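PDB 2Z6V: putative uncharacterized protein from Mycobacterium avium, which probably transfers sulfuryl groups from the donor PAPS to an acceptor, as a member of the sulfotransferase family whose substrate is not established. Local coordinates for residues A[117-122]-A[246-251]; A[125-128]-A[133-136]; A[268-273]-A[317-322]. One frame throughout, in Å; residues are numbered along the deposited sequence.

How the contacts relate
All three contacts belong to the sulfotransferase-family region and touch one five-stranded parallel sheet flanked by helices. Contact 1 (117-122 with 246-251) includes a sulfate bound by the turn that leads from strand 109-113 into helix 120-126, probably the 5'-phosphate site of PAPS at the strand ends of the sheet. Contact 2 (125-128 with 133-136), centred about 11 Å away and nested within the chain loop of contact 1, joins the far end of the same helix to edge strand 132-134. Contact 3 (268-273 with 317-322), later in sequence, sets helix 301-326 beside strand 267-272, about 12 Å from contact 1 and 21 Å from contact 2, centre to centre. Thr119 CG2 packs on Ala271 of that strand.

Contact 1 of 3, residues A[117-122]-A[246-251]; sequences TGTTVI and SLKMPS. With PLM (palmitic acid), chain C; SO4 (sulfate ion), chain B.
Lys248 reaches from the end of strand 244-248 and donates from NZ to Thr119 OG1, 2.9 Å away. Its side chain starts extended and bends at CG-CD (chi3 77°), which carries CD and CE past the threonine hydroxyl and brings NZ to 3.7 Å from Thr120 N. Thr119 OG1 also makes a weak bond to sulfate O4, with the lysine and O4 roughly at right angles about it. Lys248 NZ stays 4.5 Å from SO4 O4, too far for a direct bond. Backbone amides of all three residues 118-120 reach the sulfate: Gly118 N donates to O1 at 3.0 Å and Thr120 N to O4 at 3.2 Å, while Thr119 N makes a weak bond to O4. This turn, joining strand 109-113 to helix 120-126, corresponds in position and sequence (TGTT) to the P-loop-like 5'-phosphosulfate-binding loop of sulfotransferases. The sulfate, probably from the crystallisation liquor, lies where the 5'-phosphate of PAPS would be expected, and the amino end of the helix probably adds favourable polarity. Gly118 has a positive phi (66°), which favours glycine, and the chain turns there so that the following amides also face the anion. Farther out, Thr117 OG1 is tied to Met114 O, and Ser123 OG offers Lys248 NZ a second, weak bond. Beyond Lys248, Met249 and Pro250 border a bound palmitic acid; Gln311 NE2 hydrogen-bonds the same ligand.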
loop_
_atom_site.group_PDB
_atom_site.type_symbol
_atom_site.label_atom_id
_atom_site.label_comp_id
_atom_site.label_asym_id
_atom_site.label_seq_id
_atom_site.Cartn_x
_atom_site.Cartn_y
_atom_site.Cartn_z
ATOM N N THR A 117 5.646 -9.354 3.904
ATOM C CA THR A 117 5.593 -10.739 3.456
ATOM C C THR A 117 6.528 -11.012 2.281
ATOM O O THR A 117 6.587 -12.139 1.790
ATOM C CB THR A 117 4.161 -11.149 3.045
ATOM O OG1 THR A 117 3.564 -10.094 2.285
ATOM C CG2 THR A 117 3.312 -11.447 4.269
ATOM N N GLY A 118 7.247 -9.980 1.837
ATOM C CA GLY A 118 8.189 -10.116 0.731
ATOM C C GLY A 118 7.555 -10.439 -0.610
ATOM O O GLY A 118 8.047 -11.288 -1.350
ATOM N N THR A 119 6.477 -9.732 -0.928
ATOM C CA THR A 119 5.716 -9.933 -2.158
ATOM C C THR A 119 6.238 -9.167 -3.361
ATOM O O THR A 119 5.796 -9.394 -4.485
ATOM C CB THR A 119 4.240 -9.522 -1.948
ATOM O OG1 THR A 119 4.147 -8.092 -1.815
ATOM C CG2 THR A 119 3.687 -10.174 -0.681
ATOM N N THR A 120 7.168 -8.254 -3.128
ATOM C CA THR A 120 7.727 -7.448 -4.203
ATOM C C THR A 120 7.890 -8.168 -5.549
ATOM O O THR A 120 7.403 -7.678 -6.566
ATOM C CB THR A 120 9.087 -6.845 -3.779
ATOM O OG1 THR A 120 9.698 -6.211 -4.911
ATOM C CG2 THR A 120 10.015 -7.930 -3.225
ATOM N N VAL A 121 8.554 -9.324 -5.559
ATOM C CA VAL A 121 8.773 -10.068 -6.806
ATOM C C VAL A 121 7.532 -10.322 -7.662
ATOM O O VAL A 121 7.538 -10.053 -8.868
ATOM C CB VAL A 121 9.449 -11.444 -6.560
ATOM C CG1 VAL A 121 9.452 -12.253 -7.846
ATOM C CG2 VAL A 121 10.883 -11.251 -6.093
ATOM N N ILE A 122 6.473 -10.849 -7.058
ATOM C CA ILE A 122 5.273 -11.129 -7.829
ATOM C C ILE A 122 4.662 -9.883 -8.445
ATOM O O ILE A 122 4.181 -9.941 -9.576
ATOM C CB ILE A 122 4.179 -11.836 -7.005
ATOM C CG1 ILE A 122 3.101 -12.350 -7.963
ATOM C CG2 ILE A 122 3.566 -10.868 -5.983
ATOM C CD1 ILE A 122 1.866 -12.837 -7.284
ATOM N N SER A 246 -3.851 -5.542 -11.785
ATOM C CA SER A 246 -3.053 -6.321 -10.851
ATOM C C SER A 246 -2.814 -5.333 -9.717
ATOM O O SER A 246 -2.133 -4.334 -9.903
ATOM C CB SER A 246 -1.723 -6.734 -11.473
ATOM O OG SER A 246 -0.865 -7.253 -10.475
ATOM N N LEU A 247 -3.383 -5.600 -8.551
ATOM C CA LEU A 247 -3.248 -4.681 -7.431
ATOM C C LEU A 247 -2.666 -5.330 -6.198
ATOM O O LEU A 247 -2.680 -6.558 -6.067
ATOM C CB LEU A 247 -4.611 -4.093 -7.087
ATOM C CG LEU A 247 -5.346 -3.515 -8.293
ATOM C CD1 LEU A 247 -6.811 -3.282 -7.960
ATOM C CD2 LEU A 247 -4.659 -2.232 -8.711
ATOM N N LYS A 248 -2.159 -4.486 -5.300
ATOM C CA LYS A 248 -1.568 -4.939 -4.051
ATOM C C LYS A 248 -1.685 -3.911 -2.930
ATOM O O LYS A 248 -1.641 -2.706 -3.164
ATOM C CB LYS A 248 -0.087 -5.284 -4.247
ATOM C CG LYS A 248 0.606 -5.717 -2.961
ATOM C CD LYS A 248 1.985 -6.320 -3.192
ATOM C CE LYS A 248 3.042 -5.260 -3.468
ATOM N NZ LYS A 248 4.416 -5.851 -3.562
ATOM N N MET A 249 -1.836 -4.425 -1.714
ATOM C CA MET A 249 -1.911 -3.643 -0.485
ATOM C C MET A 249 -2.213 -4.608 0.644
ATOM O O MET A 249 -3.285 -5.207 0.688
ATOM C CB MET A 249 -3.001 -2.571 -0.528
ATOM C CG MET A 249 -3.049 -1.775 0.769
ATOM S SD MET A 249 -4.191 -0.388 0.810
ATOM C CE MET A 249 -5.624 -1.117 1.606
ATOM N N PRO A 250 -1.259 -4.785 1.569
ATOM C CA PRO A 250 -1.449 -5.697 2.701
ATOM C C PRO A 250 -2.762 -5.517 3.460
ATOM O O PRO A 250 -3.512 -6.480 3.626
ATOM C CB PRO A 250 -0.221 -5.428 3.572
ATOM C CG PRO A 250 0.845 -5.142 2.554
ATOM C CD PRO A 250 0.123 -4.264 1.535
ATOM N N SER A 251 -3.056 -4.296 3.902
ATOM C CA SER A 251 -4.283 -4.049 4.664
ATOM C C SER A 251 -5.591 -4.295 3.910
ATOM O O SER A 251 -6.668 -4.043 4.448
ATOM C CB SER A 251 -4.288 -2.638 5.281
ATOM O OG SER A 251 -4.079 -1.635 4.304
HETATM C C1 PLM C . 1.170 2.189 10.124
HETATM O O1 PLM C . 0.751 2.110 11.299
HETATM O O2 PLM C . 1.104 3.198 9.389
HETATM C C2 PLM C . 1.827 0.945 9.521
HETATM C C3 PLM C . 0.960 -0.298 9.735
HETATM C C4 PLM C . 1.524 -1.533 9.029
HETATM C C5 PLM C . 1.606 -1.331 7.514
HETATM C C6 PLM C . 2.849 -0.534 7.111
HETATM C C7 PLM C . 2.740 -0.080 5.655
HETATM C C8 PLM C . 1.723 1.054 5.518
HETATM C C9 PLM C . 0.901 0.873 4.242
HETATM C CA PLM C . 1.799 0.675 3.019
HETATM C CB PLM C . 1.036 0.015 1.868
HETATM C CC PLM C . 0.422 -1.304 2.341
HETATM C CD PLM C . -0.870 -1.056 3.122
HETATM C CE PLM C . -1.234 -2.230 4.034
HETATM C CF PLM C . -0.177 -2.393 5.129
HETATM C CG PLM C . -0.574 -3.461 6.148
HETATM S S SO4 B . 6.928 -6.438 1.131
HETATM O O1 SO4 B . 7.838 -7.052 2.120
HETATM O O2 SO4 B . 5.535 -6.482 1.624
HETATM O O3 SO4 B . 7.331 -5.037 0.909
HETATM O O4 SO4 B . 7.019 -7.170 -0.144
#

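Contact 2 of 3, residues A[125-128]-A[133-136]; sequences LLDQ and RSLL
Asp127 and Ser134 close this contact side chain to side chain, with carboxylate OD1 3.2 Å from hydroxyl OG. The hydrogen bond is weak, and the serine proton has another acceptor within reach. The flanking atoms are also close: Ser134 CB lies 3.4 Å from Asp127 OD1, and Asp127 CB is 3.7 Å from Ser134 OG. With CG swung anti to its backbone N (chi1 -172°), Asp127 carries its carboxylate across to the strand. The other oxygen, OD2, has a stronger partner in a salt bridge with Arg153, which anchors this buried acid from beyond the two segments. The contact brings together the last part of a beta-alpha-beta crossover: helix 120-126 leads from strand 109-113 to the parallel edge strand 132-134, with strand 244-248 lying between the two in the sheet. Leu126 and Ser134 both rest on Ser246 of that intervening strand. Toward the partly exposed side the joint is looser and goes through solvent. A water lies 2.8 Å from Asp127 O, apparently donating to it, and accepts from Arg133 NH1 at 3.2 Å. The charged groups themselves do not meet there, Arg133 NH1 standing 5.1 Å from Asp127 OD1; the guanidinium is instead fastened through NE to Pro242 O.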
loop_
_atom_site.group_PDB
_atom_site.type_symbol
_atom_site.label_atom_id
_atom_site.label_comp_id
_atom_site.label_asym_id
_atom_site.label_seq_id
_atom_site.Cartn_x
_atom_site.Cartn_y
_atom_site.Cartn_z
ATOM N N LEU A 125 6.561 -9.297 -11.532
ATOM C CA LEU A 125 6.377 -10.332 -12.545
ATOM C C LEU A 125 5.031 -10.198 -13.267
ATOM O O LEU A 125 4.948 -10.388 -14.481
ATOM C CB LEU A 125 6.512 -11.723 -11.918
ATOM C CG LEU A 125 7.944 -12.052 -11.487
ATOM C CD1 LEU A 125 8.015 -13.474 -10.951
ATOM C CD2 LEU A 125 8.879 -11.876 -12.683
ATOM N N LEU A 126 3.984 -9.863 -12.519
ATOM C CA LEU A 126 2.662 -9.700 -13.107
ATOM C C LEU A 126 2.669 -8.483 -14.013
ATOM O O LEU A 126 1.898 -8.403 -14.966
ATOM C CB LEU A 126 1.599 -9.507 -12.018
ATOM C CG LEU A 126 1.305 -10.682 -11.081
ATOM C CD1 LEU A 126 0.389 -10.230 -9.954
ATOM C CD2 LEU A 126 0.679 -11.816 -11.874
ATOM N N ASP A 127 3.551 -7.537 -13.709
ATOM C CA ASP A 127 3.651 -6.313 -14.486
ATOM C C ASP A 127 4.340 -6.561 -15.822
ATOM O O ASP A 127 4.334 -5.696 -16.699
ATOM C CB ASP A 127 4.402 -5.247 -13.682
ATOM C CG ASP A 127 4.373 -3.879 -14.348
ATOM O OD1 ASP A 127 3.297 -3.464 -14.832
ATOM O OD2 ASP A 127 5.427 -3.209 -14.376
ATOM N N GLN A 128 4.926 -7.750 -15.970
ATOM C CA GLN A 128 5.612 -8.139 -17.201
ATOM C C GLN A 128 4.644 -8.605 -18.287
ATOM O O GLN A 128 5.027 -8.750 -19.442
ATOM C CB GLN A 128 6.612 -9.254 -16.919
ATOM C CG GLN A 128 7.768 -8.831 -16.057
ATOM C CD GLN A 128 8.425 -7.582 -16.586
ATOM O OE1 GLN A 128 8.798 -7.514 -17.762
ATOM N NE2 GLN A 128 8.567 -6.572 -15.723
ATOM N N ARG A 133 -2.553 -4.521 -16.290
ATOM C CA ARG A 133 -2.209 -3.167 -15.868
ATOM C C ARG A 133 -1.868 -3.202 -14.393
ATOM O O ARG A 133 -2.444 -3.984 -13.631
ATOM C CB ARG A 133 -3.373 -2.188 -16.073
ATOM C CG ARG A 133 -3.662 -1.802 -17.521
ATOM C CD ARG A 133 -2.488 -1.098 -18.208
ATOM N NE ARG A 133 -2.076 -1.870 -19.377
ATOM C CZ ARG A 133 -0.863 -2.388 -19.549
ATOM N NH1 ARG A 133 0.081 -2.213 -18.633
ATOM N NH2 ARG A 133 -0.602 -3.115 -20.624
ATOM N N SER A 134 -0.923 -2.356 -13.997
ATOM C CA SER A 134 -0.507 -2.251 -12.608
ATOM C C SER A 134 -0.571 -0.777 -12.218
ATOM O O SER A 134 -0.526 0.094 -13.079
ATOM C CB SER A 134 0.922 -2.772 -12.440
ATOM O OG SER A 134 0.997 -4.168 -12.680
ATOM N N LEU A 135 -0.702 -0.503 -10.925
ATOM C CA LEU A 135 -0.746 0.868 -10.428
ATOM C C LEU A 135 0.706 1.287 -10.247
ATOM O O LEU A 135 1.430 0.711 -9.437
ATOM C CB LEU A 135 -1.482 0.929 -9.084
ATOM C CG LEU A 135 -1.668 2.278 -8.372
ATOM C CD1 LEU A 135 -2.622 3.157 -9.152
ATOM C CD2 LEU A 135 -2.211 2.046 -6.961
ATOM N N LEU A 136 1.142 2.274 -11.011
ATOM C CA LEU A 136 2.517 2.730 -10.908
ATOM C C LEU A 136 2.591 3.896 -9.944
ATOM O O LEU A 136 1.658 4.692 -9.846
ATOM C CB LEU A 136 3.030 3.128 -12.292
ATOM C CG LEU A 136 2.734 2.046 -13.338
ATOM C CD1 LEU A 136 3.290 2.476 -14.678
ATOM C CD2 LEU A 136 3.336 0.702 -12.900
HETATM O O HOH W 1 2.271 -4.547 -18.181
#

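Contact 3 of 3, residues A[268-273]-A[317-322]; sequences LIWAHR and DRPLRA
Trp270 reaches from strand 267-272 to Pro319 and Leu320 of helix 301-326, which packs on one side of the parallel alpha/beta sheet of the sulfotransferase fold. Strand 267-272 runs inside that sheet, between 109-113 and 331-335. Leu268 precedes on the same side, packed against Leu112, and Ile269 turns the other way toward Leu109 and Val111. At Trp270 the indole leaves the strand with CG anti to the backbone N (chi1 -167°) and ends at the helix. Pro319 sits over one face of its six-membered ring in a CH-pi contact, CB 4.0 Å from the centroid and 21° off the ring normal. Pro319 CG comes to 3.6 Å from Trp270 CZ2, and the two side chains cross at about a right angle. Pro319 has no N-H for the preceding turn, and the helix is kinked there. Beside it Leu320 touches the ring's far corner, its CG 3.8 Å from Trp270 CH2. Two residues on, His272 lays CE1 over the opposite indole face, near the rim, while Phe406 meets Trp270 edge-to-face. The imidazole is tethered in turn, its ND1 hydrogen-bonded to Tyr402 OH.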
loop_
_atom_site.group_PDB
_atom_site.type_symbol
_atom_site.label_atom_id
_atom_site.label_comp_id
_atom_site.label_asym_id
_atom_site.label_seq_id
_atom_site.Cartn_x
_atom_site.Cartn_y
_atom_site.Cartn_z
ATOM N N LEU A 268 -8.455 -13.024 -5.306
ATOM C CA LEU A 268 -7.606 -12.760 -4.159
ATOM C C LEU A 268 -6.368 -13.629 -3.964
ATOM O O LEU A 268 -6.461 -14.839 -3.737
ATOM C CB LEU A 268 -8.471 -12.824 -2.900
ATOM C CG LEU A 268 -9.779 -12.016 -2.944
ATOM C CD1 LEU A 268 -10.637 -12.375 -1.734
ATOM C CD2 LEU A 268 -9.483 -10.522 -2.969
ATOM N N ILE A 269 -5.204 -12.995 -4.051
ATOM C CA ILE A 269 -3.943 -13.690 -3.837
ATOM C C ILE A 269 -3.522 -13.349 -2.420
ATOM O O ILE A 269 -3.191 -12.209 -2.131
ATOM C CB ILE A 269 -2.839 -13.201 -4.795
ATOM C CG1 ILE A 269 -3.231 -13.479 -6.246
ATOM C CG2 ILE A 269 -1.525 -13.892 -4.464
ATOM C CD1 ILE A 269 -2.231 -12.969 -7.237
ATOM N N TRP A 270 -3.563 -14.332 -1.533
ATOM C CA TRP A 270 -3.175 -14.133 -0.143
ATOM C C TRP A 270 -1.676 -14.439 -0.033
ATOM O O TRP A 270 -1.237 -15.553 -0.335
ATOM C CB TRP A 270 -3.982 -15.083 0.747
ATOM C CG TRP A 270 -3.932 -14.789 2.218
ATOM C CD1 TRP A 270 -2.930 -14.163 2.900
ATOM C CD2 TRP A 270 -4.903 -15.177 3.201
ATOM N NE1 TRP A 270 -3.213 -14.140 4.248
ATOM C CE2 TRP A 270 -4.418 -14.756 4.460
ATOM C CE3 TRP A 270 -6.137 -15.844 3.139
ATOM C CZ2 TRP A 270 -5.124 -14.977 5.652
ATOM C CZ3 TRP A 270 -6.842 -16.067 4.327
ATOM C CH2 TRP A 270 -6.330 -15.633 5.566
ATOM N N ALA A 271 -0.891 -13.444 0.380
ATOM C CA ALA A 271 0.563 -13.608 0.522
ATOM C C ALA A 271 0.916 -14.035 1.944
ATOM O O ALA A 271 0.494 -13.404 2.906
ATOM C CB ALA A 271 1.271 -12.304 0.179
ATOM N N HIS A 272 1.700 -15.102 2.063
ATOM C CA HIS A 272 2.083 -15.628 3.371
ATOM C C HIS A 272 3.574 -15.590 3.672
ATOM O O HIS A 272 4.417 -15.586 2.772
ATOM C CB HIS A 272 1.608 -17.078 3.513
ATOM C CG HIS A 272 0.132 -17.251 3.344
ATOM N ND1 HIS A 272 -0.779 -16.812 4.281
ATOM C CD2 HIS A 272 -0.592 -17.789 2.334
ATOM C CE1 HIS A 272 -2.002 -17.072 3.854
ATOM N NE2 HIS A 272 -1.916 -17.662 2.675
ATOM N N ARG A 273 3.882 -15.583 4.963
ATOM C CA ARG A 273 5.255 -15.581 5.440
ATOM C C ARG A 273 5.238 -15.742 6.952
ATOM O O ARG A 273 4.214 -15.492 7.597
ATOM C CB ARG A 273 5.967 -14.274 5.074
ATOM C CG ARG A 273 7.418 -14.242 5.535
ATOM C CD ARG A 273 8.195 -13.056 4.984
ATOM N NE ARG A 273 9.603 -13.122 5.364
ATOM C CZ ARG A 273 10.526 -12.229 5.014
ATOM N NH1 ARG A 273 10.200 -11.179 4.268
ATOM N NH2 ARG A 273 11.784 -12.388 5.408
ATOM N N ASP A 317 -6.938 -12.310 11.039
ATOM C CA ASP A 317 -8.317 -12.683 11.341
ATOM C C ASP A 317 -9.354 -12.122 10.372
ATOM O O ASP A 317 -10.302 -12.828 10.016
ATOM C CB ASP A 317 -8.690 -12.294 12.778
ATOM C CG ASP A 317 -7.813 -12.983 13.821
ATOM O OD1 ASP A 317 -7.306 -14.103 13.560
ATOM O OD2 ASP A 317 -7.641 -12.403 14.914
ATOM N N ARG A 318 -9.200 -10.870 9.944
ATOM C CA ARG A 318 -10.171 -10.309 9.010
ATOM C C ARG A 318 -10.294 -11.222 7.796
ATOM O O ARG A 318 -11.396 -11.642 7.438
ATOM C CB ARG A 318 -9.775 -8.902 8.565
ATOM C CG ARG A 318 -10.094 -7.813 9.575
ATOM C CD ARG A 318 -11.576 -7.794 9.888
ATOM N NE ARG A 318 -11.922 -6.782 10.877
ATOM C CZ ARG A 318 -11.849 -5.472 10.670
ATOM N NH1 ARG A 318 -11.441 -4.999 9.496
ATOM N NH2 ARG A 318 -12.184 -4.629 11.641
ATOM N N PRO A 319 -9.163 -11.550 7.144
ATOM C CA PRO A 319 -9.256 -12.431 5.977
ATOM C C PRO A 319 -9.601 -13.876 6.348
ATOM O O PRO A 319 -10.229 -14.576 5.562
ATOM C CB PRO A 319 -7.884 -12.283 5.320
ATOM C CG PRO A 319 -6.992 -11.987 6.467
ATOM C CD PRO A 319 -7.797 -11.015 7.284
ATOM N N LEU A 320 -9.203 -14.333 7.533
ATOM C CA LEU A 320 -9.541 -15.702 7.927
ATOM C C LEU A 320 -11.062 -15.880 8.006
ATOM O O LEU A 320 -11.602 -16.890 7.544
ATOM C CB LEU A 320 -8.894 -16.068 9.266
ATOM C CG LEU A 320 -7.466 -16.612 9.110
ATOM C CD1 LEU A 320 -6.734 -16.600 10.446
ATOM C CD2 LEU A 320 -7.518 -18.011 8.523
ATOM N N ARG A 321 -11.748 -14.897 8.583
ATOM C CA ARG A 321 -13.199 -14.952 8.693
ATOM C C ARG A 321 -13.850 -14.913 7.314
ATOM O O ARG A 321 -14.806 -15.645 7.056
ATOM C CB ARG A 321 -13.730 -13.779 9.529
ATOM C CG ARG A 321 -13.323 -13.806 10.995
ATOM C CD ARG A 321 -13.703 -15.126 11.677
ATOM N NE ARG A 321 -12.512 -15.872 12.070
ATOM C CZ ARG A 321 -12.248 -17.124 11.701
ATOM N NH1 ARG A 321 -13.091 -17.790 10.928
ATOM N NH2 ARG A 321 -11.124 -17.708 12.099
ATOM N N ALA A 322 -13.336 -14.057 6.434
ATOM C CA ALA A 322 -13.886 -13.925 5.088
ATOM C C ALA A 322 -13.723 -15.217 4.301
ATOM O O ALA A 322 -14.594 -15.593 3.517
ATOM C CB ALA A 322 -13.206 -12.780 4.357
#